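Local coordinates for ochratoxinase (Aspergillus niger, PDB 4C65), which hydrolyses the amide bond of the mycotoxin ochratoxin A, releasing L-phenylalanine, as a zinc-dependent carboxypeptidase of the amidohydrolase superfamily, at residues I9-L14 with Q53-V58; V205-G210 with A244-K249; E159-Y164 with L179-G184. One frame throughout, in Å; residues are numbered along the deposited sequence.

In the fold
Contacts 2 and 3 lie on the same side of the chain's centre, about 18 Å apart centre to centre, and both join elements of beta-alpha-beta units; contact 1 lies on the opposite side, with centres about 45 and 51 Å from theirs. Chemistry follows place. Contact 1, partly buried in a sheet away from the zinc site, combines a regular parallel backbone ladder with a cation-pi stack on its more accessible face. Contact 2 is wholly buried and contains a zinc ligand, and side-chain and loop polar atoms take over where its ladder ends. Contact 3, also buried, sets a helix end against a strand through apolar side chains and one backbone hydrogen bond, close to other subunits of the octamer.

Contact 1: residues I9-L14 with Q53-V58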
ATOM      1  N   ILE A   9       1.435 -51.722  33.508  1.00 25.30           N
ATOM      2  CA  ILE A   9       0.614 -52.867  33.126  1.00 24.63           C
ATOM      3  C   ILE A   9      -0.832 -52.535  33.382  1.00 23.60           C
ATOM      4  O   ILE A   9      -1.189 -52.092  34.470  1.00 23.91           O
ATOM      5  CB  ILE A   9       0.980 -54.153  33.889  1.00 26.29           C
ATOM      6  CG1 ILE A   9       2.480 -54.427  33.736  1.00 27.39           C
ATOM      7  CG2 ILE A   9       0.180 -55.329  33.343  1.00 25.89           C
ATOM      8  CD1 ILE A   9       2.966 -55.680  34.412  1.00 29.06           C
ATOM      9  N   ILE A  10      -1.656 -52.725  32.356  1.00 22.43           N
ATOM     10  CA  ILE A  10      -3.090 -52.521  32.470  1.00 22.10           C
ATOM     11  C   ILE A  10      -3.807 -53.833  32.175  1.00 22.07           C
ATOM     12  O   ILE A  10      -3.654 -54.388  31.094  1.00 21.31           O
ATOM     13  CB  ILE A  10      -3.592 -51.475  31.460  1.00 20.97           C
ATOM     14  CG1 ILE A  10      -2.817 -50.171  31.608  1.00 21.00           C
ATOM     15  CG2 ILE A  10      -5.090 -51.246  31.638  1.00 20.83           C
ATOM     16  CD1 ILE A  10      -2.861 -49.311  30.362  1.00 20.01           C
ATOM     17  N   TYR A  11      -4.541 -54.336  33.163  1.00 22.72           N
ATOM     18  CA  TYR A  11      -5.336 -55.539  33.000  1.00 22.93           C
ATOM     19  C   TYR A  11      -6.733 -55.152  32.624  1.00 22.16           C
ATOM     20  O   TYR A  11      -7.319 -54.262  33.244  1.00 22.16           O
ATOM     21  CB  TYR A  11      -5.377 -56.323  34.304  1.00 24.78           C
ATOM     22  CG  TYR A  11      -4.035 -56.865  34.736  1.00 25.79           C
ATOM     23  CD1 TYR A  11      -3.604 -58.111  34.324  1.00 26.38           C
ATOM     24  CD2 TYR A  11      -3.191 -56.117  35.534  1.00 26.45           C
ATOM     25  CE1 TYR A  11      -2.374 -58.617  34.718  1.00 27.35           C
ATOM     26  CE2 TYR A  11      -1.950 -56.620  35.941  1.00 27.50           C
ATOM     27  CZ  TYR A  11      -1.558 -57.875  35.536  1.00 27.85           C
ATOM     28  OH  TYR A  11      -0.359 -58.381  35.933  1.00 28.85           O
ATOM     29  N   ALA A  12      -7.280 -55.821  31.616  1.00 21.61           N
ATOM     30  CA  ALA A  12      -8.592 -55.458  31.100  1.00 21.16           C
ATOM     31  C   ALA A  12      -9.542 -56.637  31.032  1.00 22.11           C
ATOM     32  O   ALA A  12      -9.221 -57.644  30.416  1.00 22.22           O
ATOM     33  CB  ALA A  12      -8.455 -54.813  29.721  1.00 20.07           C
ATOM     34  N   GLY A  13     -10.731 -56.486  31.619  1.00 22.66           N
ATOM     35  CA  GLY A  13     -11.790 -57.478  31.473  1.00 23.80           C
ATOM     36  C   GLY A  13     -12.105 -57.744  30.004  1.00 23.45           C
ATOM     37  O   GLY A  13     -12.248 -58.885  29.577  1.00 24.11           O
ATOM     38  N   LEU A  14     -12.180 -56.669  29.230  1.00 22.61           N
ATOM     39  CA  LEU A  14     -12.361 -56.735  27.785  1.00 22.30           C
ATOM     40  C   LEU A  14     -11.404 -55.752  27.114  1.00 20.93           C
ATOM     41  O   LEU A  14     -11.348 -54.581  27.484  1.00 20.01           O
ATOM     42  CB  LEU A  14     -13.803 -56.368  27.439  1.00 23.00           C
ATOM     43  CG  LEU A  14     -14.199 -56.422  25.966  1.00 23.28           C
ATOM     44  CD1 LEU A  14     -14.291 -57.862  25.486  1.00 24.74           C
ATOM     45  CD2 LEU A  14     -15.518 -55.695  25.765  1.00 23.84           C
ATOM     46  N   GLN A  53       6.250 -50.005  37.104  1.00 39.88           N
ATOM     47  CA  GLN A  53       6.106 -48.912  38.064  1.00 41.47           C
ATOM     48  C   GLN A  53       4.691 -48.897  38.669  1.00 39.14           C
ATOM     49  O   GLN A  53       4.519 -48.538  39.816  1.00 39.51           O
ATOM     50  CB  GLN A  53       6.325 -47.545  37.349  1.00 42.92           C
ATOM     51  CG  GLN A  53       7.724 -46.950  37.365  1.00 45.80           C
ATOM     52  CD  GLN A  53       8.768 -47.837  36.697  1.00 47.91           C
ATOM     53  OE1 GLN A  53       8.541 -48.424  35.633  1.00 47.38           O
ATOM     54  NE2 GLN A  53       9.935 -47.916  37.306  1.00 51.28           N
ATOM     55  N   SER A  54       3.681 -49.199  37.857  1.00 36.10           N
ATOM     56  CA  SER A  54       2.308 -49.206  38.321  1.00 34.87           C
ATOM     57  C   SER A  54       1.429 -50.124  37.487  1.00 33.36           C
ATOM     58  O   SER A  54       1.702 -50.409  36.316  1.00 32.47           O
ATOM     59  CB  SER A  54       1.714 -47.807  38.313  1.00 33.89           C
ATOM     60  OG  SER A  54       1.422 -47.401  37.006  1.00 31.90           O
ATOM     61  N   THR A  55       0.360 -50.586  38.119  1.00 32.98           N
ATOM     62  CA  THR A  55      -0.582 -51.493  37.534  1.00 31.61           C
ATOM     63  C   THR A  55      -2.005 -50.926  37.641  1.00 30.32           C
ATOM     64  O   THR A  55      -2.331 -50.292  38.643  1.00 31.69           O
ATOM     65  CB  THR A  55      -0.506 -52.760  38.429  1.00 33.12           C
ATOM     66  OG1 THR A  55       0.839 -53.249  38.464  1.00 33.88           O
ATOM     67  CG2 THR A  55      -1.455 -53.852  37.993  1.00 32.75           C
ATOM     68  N   HIS A  56      -2.841 -51.177  36.636  1.00 28.17           N
ATOM     69  CA  HIS A  56      -4.242 -50.789  36.673  1.00 27.40           C
ATOM     70  C   HIS A  56      -5.099 -51.960  36.290  1.00 27.47           C
ATOM     71  O   HIS A  56      -4.673 -52.798  35.489  1.00 27.54           O
ATOM     72  CB  HIS A  56      -4.490 -49.635  35.701  1.00 25.80           C
ATOM     73  CG  HIS A  56      -3.679 -48.428  36.015  1.00 25.68           C
ATOM     74  ND1 HIS A  56      -4.100 -47.460  36.898  1.00 26.42           N
ATOM     75  CD2 HIS A  56      -2.444 -48.063  35.611  1.00 25.39           C
ATOM     76  CE1 HIS A  56      -3.169 -46.527  36.995  1.00 26.59           C
ATOM     77  NE2 HIS A  56      -2.153 -46.874  36.229  1.00 26.00           N
ATOM     78  N   ARG A  57      -6.316 -51.984  36.815  1.00 27.66           N
ATOM     79  CA  ARG A  57      -7.289 -52.993  36.461  1.00 27.61           C
ATOM     80  C   ARG A  57      -8.561 -52.310  36.063  1.00 26.35           C
ATOM     81  O   ARG A  57      -9.159 -51.626  36.862  1.00 27.40           O
ATOM     82  CB  ARG A  57      -7.516 -53.918  37.664  1.00 30.12           C
ATOM     83  CG  ARG A  57      -6.410 -54.937  37.727  1.00 31.19           C
ATOM     84  CD  ARG A  57      -6.469 -55.834  38.921  1.00 33.67           C
ATOM     85  NE  ARG A  57      -5.137 -56.409  39.172  1.00 34.59           N
ATOM     86  CZ  ARG A  57      -4.641 -57.459  38.517  1.00 35.46           C
ATOM     87  NH1 ARG A  57      -5.346 -58.093  37.572  1.00 34.84           N
ATOM     88  NH2 ARG A  57      -3.424 -57.897  38.804  1.00 36.90           N
ATOM     89  N   VAL A  58      -8.986 -52.506  34.822  1.00 24.56           N
ATOM     90  CA  VAL A  58     -10.147 -51.817  34.288  1.00 23.55           C
ATOM     91  C   VAL A  58     -11.058 -52.789  33.550  1.00 23.35           C
ATOM     92  O   VAL A  58     -10.598 -53.804  33.041  1.00 22.84           O
ATOM     93  CB  VAL A  58      -9.724 -50.675  33.313  1.00 22.06           C
ATOM     94  CG1 VAL A  58      -8.802 -49.695  34.017  1.00 22.08           C
ATOM     95  CG2 VAL A  58      -9.048 -51.226  32.064  1.00 21.13           C
TER
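The guanidinium of R57 lies on one face of the Y11 ring, its plane turned only 14° from that of the ring. CZ of R57 is 3.9 Å from the Y11 ring centroid and 22° off the ring normal, which meets the geometry of a cation-pi stack. The overlap is displaced toward the CG and CD2 rim, where NH1 of R57 is 3.4 Å from CG of Y11. R57 runs extended from CG to NE before its last torsion turns the guanidinium flat over the ring. At the ring's edge and in its plane, CG2 of T55 approaches CE2 of Y11 at 3.5 Å. NH1 of R57 also forms a long, weak ion pair with E41.

Backbone bonding is regular. The amides of I9, Y11 and G13 donate to the carbonyls of S54, H56 and V58, while H56 N and V58 N donate back to I9 O and Y11 O. The Y11 N to H56 O bond, at 2.8 Å, is nearly straight.

Apolar contact belongs to the opposite face, where CG2 of I10 meets CG2 of V58 at 4.0 Å and CB of A12 lies at 4.3 Å from the same methyl. H413 and W415 of strand 411-416 pack against H56 there.

The register I9-T55, I10-H56, Y11-R57, A12-V58 defines a parallel ladder, its axes 4.6 Å and 15° apart, consistent with the smaller beta-sandwich domain of this amidohydrolase.

Contact 2: residues V205-G210 with A244-K249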
ATOM      1  N   VAL A 205      -9.252 -28.655   1.209  1.00 15.45           N
ATOM      2  CA  VAL A 205      -9.831 -27.801   0.153  1.00 15.77           C
ATOM      3  C   VAL A 205     -11.353 -27.834   0.183  1.00 15.99           C
ATOM      4  O   VAL A 205     -11.950 -28.811   0.639  1.00 15.69           O
ATOM      5  CB  VAL A 205      -9.424 -28.215  -1.270  1.00 16.26           C
ATOM      6  CG1 VAL A 205      -7.938 -28.098  -1.421  1.00 16.40           C
ATOM      7  CG2 VAL A 205      -9.855 -29.633  -1.600  1.00 16.70           C
ATOM      8  N   MET A 206     -11.959 -26.739  -0.291  1.00 15.87           N
ATOM      9  CA  MET A 206     -13.380 -26.686  -0.542  1.00 15.79           C
ATOM     10  C   MET A 206     -13.512 -27.042  -2.017  1.00 15.53           C
ATOM     11  O   MET A 206     -13.070 -26.309  -2.886  1.00 15.10           O
ATOM     12  CB  MET A 206     -13.919 -25.298  -0.252  1.00 16.01           C
ATOM     13  CG  MET A 206     -13.655 -24.801   1.167  1.00 16.07           C
ATOM     14  SD  MET A 206     -14.296 -25.883   2.463  1.00 16.57           S
ATOM     15  CE  MET A 206     -14.341 -24.732   3.856  1.00 16.54           C
ATOM     16  N   ALA A 207     -14.101 -28.197  -2.275  1.00 15.33           N
ATOM     17  CA  ALA A 207     -14.221 -28.714  -3.611  1.00 15.38           C
ATOM     18  C   ALA A 207     -15.663 -28.720  -4.066  1.00 15.70           C
ATOM     19  O   ALA A 207     -15.979 -29.231  -5.141  1.00 15.97           O
ATOM     20  CB  ALA A 207     -13.630 -30.100  -3.677  1.00 15.43           C
ATOM     21  N   SER A 208     -16.548 -28.154  -3.251  1.00 15.64           N
ATOM     22  CA  SER A 208     -17.914 -27.888  -3.676  1.00 16.18           C
ATOM     23  C   SER A 208     -18.553 -26.861  -2.768  1.00 15.99           C
ATOM     24  O   SER A 208     -17.962 -26.439  -1.779  1.00 15.55           O
ATOM     25  CB  SER A 208     -18.743 -29.189  -3.734  1.00 16.48           C
ATOM     26  OG  SER A 208     -19.116 -29.590  -2.449  1.00 16.52           O
ATOM     27  N   GLY A 209     -19.771 -26.471  -3.097  1.00 23.74           N
ATOM     28  CA  GLY A 209     -20.508 -25.533  -2.293  1.00 26.75           C
ATOM     29  C   GLY A 209     -20.849 -26.057  -0.917  1.00 29.53           C
ATOM     30  O   GLY A 209     -20.667 -27.232  -0.617  1.00 29.09           O
ATOM     31  N   GLY A 210     -21.364 -25.156  -0.089  1.00 33.25           N
ATOM     32  CA  GLY A 210     -21.727 -25.452   1.275  1.00 36.81           C
ATOM     33  C   GLY A 210     -23.084 -26.100   1.355  1.00 40.77           C
ATOM     34  O   GLY A 210     -23.910 -25.949   0.449  1.00 40.94           O
ATOM     35  N   ALA A 244     -10.900 -33.183   0.996  1.00 16.35           N
ATOM     36  CA  ALA A 244     -11.788 -32.358   0.210  1.00 16.63           C
ATOM     37  C   ALA A 244     -13.213 -32.359   0.760  1.00 16.78           C
ATOM     38  O   ALA A 244     -13.831 -33.415   0.879  1.00 16.80           O
ATOM     39  CB  ALA A 244     -11.806 -32.875  -1.210  1.00 17.50           C
ATOM     40  N   HIS A 245     -13.711 -31.162   1.085  1.00 16.66           N
ATOM     41  CA  HIS A 245     -15.121 -30.911   1.320  1.00 16.99           C
ATOM     42  C   HIS A 245     -15.869 -31.103   0.011  1.00 17.44           C
ATOM     43  O   HIS A 245     -15.690 -30.333  -0.928  1.00 17.70           O
ATOM     44  CB  HIS A 245     -15.283 -29.496   1.867  1.00 17.41           C
ATOM     45  CG  HIS A 245     -16.681 -28.976   1.857  1.00 18.64           C
ATOM     46  ND1 HIS A 245     -17.406 -28.819   3.014  1.00 19.19           N
ATOM     47  CD2 HIS A 245     -17.456 -28.484   0.858  1.00 19.97           C
ATOM     48  CE1 HIS A 245     -18.590 -28.304   2.727  1.00 20.30           C
ATOM     49  NE2 HIS A 245     -18.642 -28.080   1.425  1.00 20.81           N
ATOM     50  N   VAL A 246     -16.701 -32.142  -0.059  1.00 17.54           N
ATOM     51  CA  VAL A 246     -17.523 -32.429  -1.257  1.00 18.59           C
ATOM     52  C   VAL A 246     -18.954 -32.859  -0.933  1.00 19.38           C
ATOM     53  O   VAL A 246     -19.192 -33.693  -0.053  1.00 19.54           O
ATOM     54  CB  VAL A 246     -16.880 -33.517  -2.150  1.00 18.51           C
ATOM     55  CG1 VAL A 246     -15.665 -32.970  -2.871  1.00 18.18           C
ATOM     56  CG2 VAL A 246     -16.493 -34.743  -1.340  1.00 17.86           C
ATOM     57  N   HIS A 247     -19.910 -32.303  -1.654  1.00 20.37           N
ATOM     58  CA  HIS A 247     -21.292 -32.741  -1.541  1.00 21.31           C
ATOM     59  C   HIS A 247     -21.725 -33.321  -2.878  1.00 22.23           C
ATOM     60  O   HIS A 247     -21.868 -34.545  -3.015  1.00 22.46           O
ATOM     61  CB  HIS A 247     -22.205 -31.579  -1.112  1.00 22.06           C
ATOM     62  CG  HIS A 247     -22.062 -31.203   0.332  1.00 21.34           C
ATOM     63  ND1 HIS A 247     -22.466 -32.030   1.360  1.00 21.31           N
ATOM     64  CD2 HIS A 247     -21.551 -30.102   0.923  1.00 20.74           C
ATOM     65  CE1 HIS A 247     -22.199 -31.458   2.518  1.00 20.58           C
ATOM     66  NE2 HIS A 247     -21.649 -30.284   2.281  1.00 20.29           N
ATOM     67  N   GLY A 248     -21.919 -32.458  -3.867  1.00 22.75           N
ATOM     68  CA  GLY A 248     -22.379 -32.902  -5.171  1.00 23.88           C
ATOM     69  C   GLY A 248     -21.388 -33.830  -5.842  1.00 23.43           C
ATOM     70  O   GLY A 248     -20.188 -33.741  -5.602  1.00 21.98           O
ATOM     71  N   LYS A 249     -21.894 -34.702  -6.715  1.00 24.75           N
ATOM     72  CA  LYS A 249     -21.041 -35.638  -7.438  1.00 24.71           C
ATOM     73  C   LYS A 249     -19.958 -34.945  -8.306  1.00 24.30           C
ATOM     74  O   LYS A 249     -18.818 -35.423  -8.371  1.00 23.36           O
ATOM     75  CB  LYS A 249     -21.881 -36.573  -8.299  1.00 26.49           C
ATOM     76  CG  LYS A 249     -21.088 -37.779  -8.737  1.00 26.64           C
ATOM     77  CD  LYS A 249     -21.935 -38.867  -9.356  1.00 28.53           C
ATOM     78  CE  LYS A 249     -21.014 -39.862 -10.050  1.00 28.81           C
ATOM     79  NZ  LYS A 249     -21.774 -41.017 -10.568  1.00 30.48           N
TER
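G209 O accepts a hydrogen bond from the imidazole of H245: the distance from NE2 to G209 O is 3.0 Å. Seen from the histidine the bond is well aimed, with the acceptor 5° out of the ring plane. Seen from the glycine it is not along a lone pair, because NE2 stands 51° out of the carbonyl plane. CG of H245 is anti to its backbone N (chi1 166°), directing the ring toward the loop that follows strand 203-206. With NE2 donating to G209 O, ND1 is probably the nitrogen that meets the second zinc, of which H245 is a ligand. The carbonyl of G209 thus probably helps set the rotation of the ring, as a second-shell partner. SD of M206 sits obliquely to the same ring, 4.4 Å from the H245 centroid.

H245 is also gripped through its main chain. Its N donates to V205 O and its carbonyl O accepts from A207 N, both at 3.0 Å, completing the parallel ladder.

Beyond the ladder a side chain supplies the acceptor: OG of S208 receives the amide of H247 in a bent bond of 2.9 Å. The same hydroxyl donates a weak bond to G209 O. H247 meets that carbonyl at its ring edge, CD2 lying 3.4 Å from G209 O, while its ND1 is hydrogen-bonded to S267.

On the face turned away from M206 and H245, CG2 of V205 meets CB of A244 at 3.8 Å; just past the strand, CB of A207 touches CG1 of V246 at 3.6 Å.

In the fold, strands 203-206 and 242-246 are the adjacent parallel strands of a beta-alpha-beta unit of the TIM barrel. V205 packs under the connecting helix 225-237, V246 under helix 249-258, and strand 262-263 continues the sheet beside A244.

Contact 3: residues E159-Y164 with L179-G184; sequences EVLGSY and LCIADG
Y164 and L179 meet with their side chains crossed at about a right angle. The ring of Y164 has CB of S163 over its centre on one face and CB of L179 on the opposite face, 4.2 Å above the plane and displaced toward the rim. CG of Y164 is anti to its carbonyl carbon (chi1 -60°), which lays the ring alongside the strand's first peptide; L179 O is 3.3 Å from CG of Y164. Y164 O accepts a hydrogen bond from I181 N at 3.1 Å, although the donor stands 56° out of the carbonyl plane.

Helix 157-164 and strand 179-181 belong to a beta-alpha-beta unit that starts at strand 142-144. Their axes here run 111° apart, and the last helical residue, Y164, comes closest, with its CA 4.8 Å from CA of C180.

I181 points toward the helix and divides its branches. CG2 meets CG of L161 at 4.0 Å, with the two side chains again at about a right angle, whereas CG1 reaches CB of Y164 at 4.1 Å and CG1 of V160 at 4.2 Å. Further along, D183 forms salt bridges with R190 and R193 of a second subunit, whose P169 packs on L161.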
ATOM      1  N   GLU A 159     -12.193  -6.888   1.937  1.00 18.62           N
ATOM      2  CA  GLU A 159     -11.967  -7.245   3.335  1.00 18.46           C
ATOM      3  C   GLU A 159     -11.587  -8.704   3.478  1.00 17.55           C
ATOM      4  O   GLU A 159     -10.664  -9.034   4.223  1.00 17.55           O
ATOM      5  CB  GLU A 159     -13.210  -6.953   4.184  1.00 19.04           C
ATOM      6  CG  GLU A 159     -13.450  -5.469   4.462  1.00 19.69           C
ATOM      7  CD  GLU A 159     -13.909  -4.656   3.248  1.00 20.67           C
ATOM      8  OE1 GLU A 159     -14.222  -5.258   2.195  1.00 20.58           O
ATOM      9  OE2 GLU A 159     -14.012  -3.397   3.368  1.00 21.55           O
ATOM     10  N   VAL A 160     -12.305  -9.579   2.785  1.00 17.11           N
ATOM     11  CA  VAL A 160     -12.052 -11.026   2.890  1.00 16.64           C
ATOM     12  C   VAL A 160     -10.701 -11.419   2.264  1.00 16.22           C
ATOM     13  O   VAL A 160      -9.915 -12.078   2.903  1.00 15.67           O
ATOM     14  CB  VAL A 160     -13.186 -11.862   2.281  1.00 16.69           C
ATOM     15  CG1 VAL A 160     -12.868 -13.343   2.377  1.00 16.17           C
ATOM     16  CG2 VAL A 160     -14.495 -11.539   2.994  1.00 17.05           C
ATOM     17  N   LEU A 161     -10.410 -10.938   1.065  1.00 16.56           N
ATOM     18  CA  LEU A 161      -9.137 -11.219   0.459  1.00 16.63           C
ATOM     19  C   LEU A 161      -7.953 -10.465   1.056  1.00 16.11           C
ATOM     20  O   LEU A 161      -6.826 -10.965   1.004  1.00 15.98           O
ATOM     21  CB  LEU A 161      -9.190 -11.001  -1.040  1.00 17.70           C
ATOM     22  CG  LEU A 161      -9.621 -12.264  -1.786  1.00 18.22           C
ATOM     23  CD1 LEU A 161     -11.140 -12.399  -1.851  1.00 19.07           C
ATOM     24  CD2 LEU A 161      -9.055 -12.196  -3.187  1.00 18.91           C
ATOM     25  N   GLY A 162      -8.192  -9.307   1.665  1.00 16.01           N
ATOM     26  CA  GLY A 162      -7.165  -8.629   2.442  1.00 15.68           C
ATOM     27  C   GLY A 162      -6.782  -9.441   3.656  1.00 15.22           C
ATOM     28  O   GLY A 162      -5.613  -9.526   3.988  1.00 15.12           O
ATOM     29  N   SER A 163      -7.771 -10.029   4.316  1.00 15.24           N
ATOM     30  CA  SER A 163      -7.522 -10.917   5.445  1.00 15.03           C
ATOM     31  C   SER A 163      -6.902 -12.271   5.047  1.00 15.30           C
ATOM     32  O   SER A 163      -5.953 -12.715   5.666  1.00 15.11           O
ATOM     33  CB  SER A 163      -8.807 -11.181   6.217  1.00 15.11           C
ATOM     34  OG  SER A 163      -9.223 -10.046   6.954  1.00 15.41           O
ATOM     35  N   TYR A 164      -7.433 -12.932   4.029  1.00 16.04           N
ATOM     36  CA  TYR A 164      -7.118 -14.340   3.799  1.00 16.27           C
ATOM     37  C   TYR A 164      -6.461 -14.675   2.490  1.00 16.24           C
ATOM     38  O   TYR A 164      -6.156 -15.830   2.246  1.00 16.16           O
ATOM     39  CB  TYR A 164      -8.392 -15.157   3.935  1.00 17.06           C
ATOM     40  CG  TYR A 164      -9.044 -15.045   5.285  1.00 18.06           C
ATOM     41  CD1 TYR A 164      -8.301 -15.090   6.439  1.00 18.62           C
ATOM     42  CD2 TYR A 164     -10.418 -14.927   5.410  1.00 19.35           C
ATOM     43  CE1 TYR A 164      -8.907 -15.021   7.690  1.00 20.22           C
ATOM     44  CE2 TYR A 164     -11.041 -14.833   6.655  1.00 20.28           C
ATOM     45  CZ  TYR A 164     -10.281 -14.896   7.792  1.00 20.68           C
ATOM     46  OH  TYR A 164     -10.855 -14.807   9.035  1.00 22.60           O
ATOM     47  N   LEU A 179      -8.957 -19.515   7.257  1.00 16.29           N
ATOM     48  CA  LEU A 179      -9.278 -19.656   5.889  1.00 17.41           C
ATOM     49  C   LEU A 179      -8.277 -18.996   4.972  1.00 16.87           C
ATOM     50  O   LEU A 179      -7.650 -18.008   5.313  1.00 15.94           O
ATOM     51  CB  LEU A 179     -10.680 -19.095   5.688  1.00 19.23           C
ATOM     52  CG  LEU A 179     -10.970 -18.670   4.235  1.00 21.73           C
ATOM     53  CD1 LEU A 179     -11.538 -19.901   3.514  1.00 22.43           C
ATOM     54  CD2 LEU A 179     -11.877 -17.436   4.108  1.00 22.12           C
ATOM     55  N   CYS A 180      -8.142 -19.578   3.791  1.00 16.57           N
ATOM     56  CA  CYS A 180      -7.218 -19.072   2.821  1.00 16.76           C
ATOM     57  C   CYS A 180      -7.908 -19.047   1.472  1.00 16.47           C
ATOM     58  O   CYS A 180      -8.326 -20.084   0.967  1.00 16.13           O
ATOM     59  CB  CYS A 180      -5.972 -19.940   2.794  1.00 17.16           C
ATOM     60  SG  CYS A 180      -4.724 -19.361   1.632  1.00 19.85           S
ATOM     61  N   ILE A 181      -8.000 -17.858   0.869  1.00 15.96           N
ATOM     62  CA  ILE A 181      -8.569 -17.685  -0.458  1.00 15.60           C
ATOM     63  C   ILE A 181      -7.462 -17.587  -1.497  1.00 15.32           C
ATOM     64  O   ILE A 181      -6.536 -16.768  -1.385  1.00 15.26           O
ATOM     65  CB  ILE A 181      -9.420 -16.400  -0.544  1.00 15.75           C
ATOM     66  CG1 ILE A 181     -10.441 -16.289   0.588  1.00 15.89           C
ATOM     67  CG2 ILE A 181      -9.960 -16.245  -1.943  1.00 15.93           C
ATOM     68  CD1 ILE A 181     -11.708 -17.011   0.453  1.00 16.28           C
ATOM     69  N   ALA A 182      -7.561 -18.414  -2.527  1.00 15.01           N
ATOM     70  CA  ALA A 182      -6.563 -18.420  -3.582  1.00 15.04           C
ATOM     71  C   ALA A 182      -7.237 -18.735  -4.908  1.00 15.30           C
ATOM     72  O   ALA A 182      -8.082 -19.628  -4.976  1.00 15.66           O
ATOM     73  CB  ALA A 182      -5.456 -19.439  -3.279  1.00 14.54           C
ATOM     74  N   ASP A 183      -6.826 -18.036  -5.959  1.00 15.18           N
ATOM     75  CA  ASP A 183      -7.393 -18.229  -7.268  1.00 15.56           C
ATOM     76  C   ASP A 183      -6.293 -18.412  -8.308  1.00 15.50           C
ATOM     77  O   ASP A 183      -5.463 -17.523  -8.514  1.00 15.26           O
ATOM     78  CB  ASP A 183      -8.251 -17.033  -7.653  1.00 16.08           C
ATOM     79  CG  ASP A 183      -9.438 -16.846  -6.735  1.00 16.25           C
ATOM     80  OD1 ASP A 183     -10.313 -17.733  -6.678  1.00 16.44           O
ATOM     81  OD2 ASP A 183      -9.473 -15.819  -6.026  1.00 16.31           O
ATOM     82  N   GLY A 184      -6.318 -19.557  -8.983  1.00 15.46           N
ATOM     83  CA  GLY A 184      -5.332 -19.857 -10.006  1.00 15.79           C
ATOM     84  C   GLY A 184      -4.182 -20.700  -9.489  1.00 15.63           C
ATOM     85  O   GLY A 184      -3.907 -20.736  -8.297  1.00 15.51           O
TER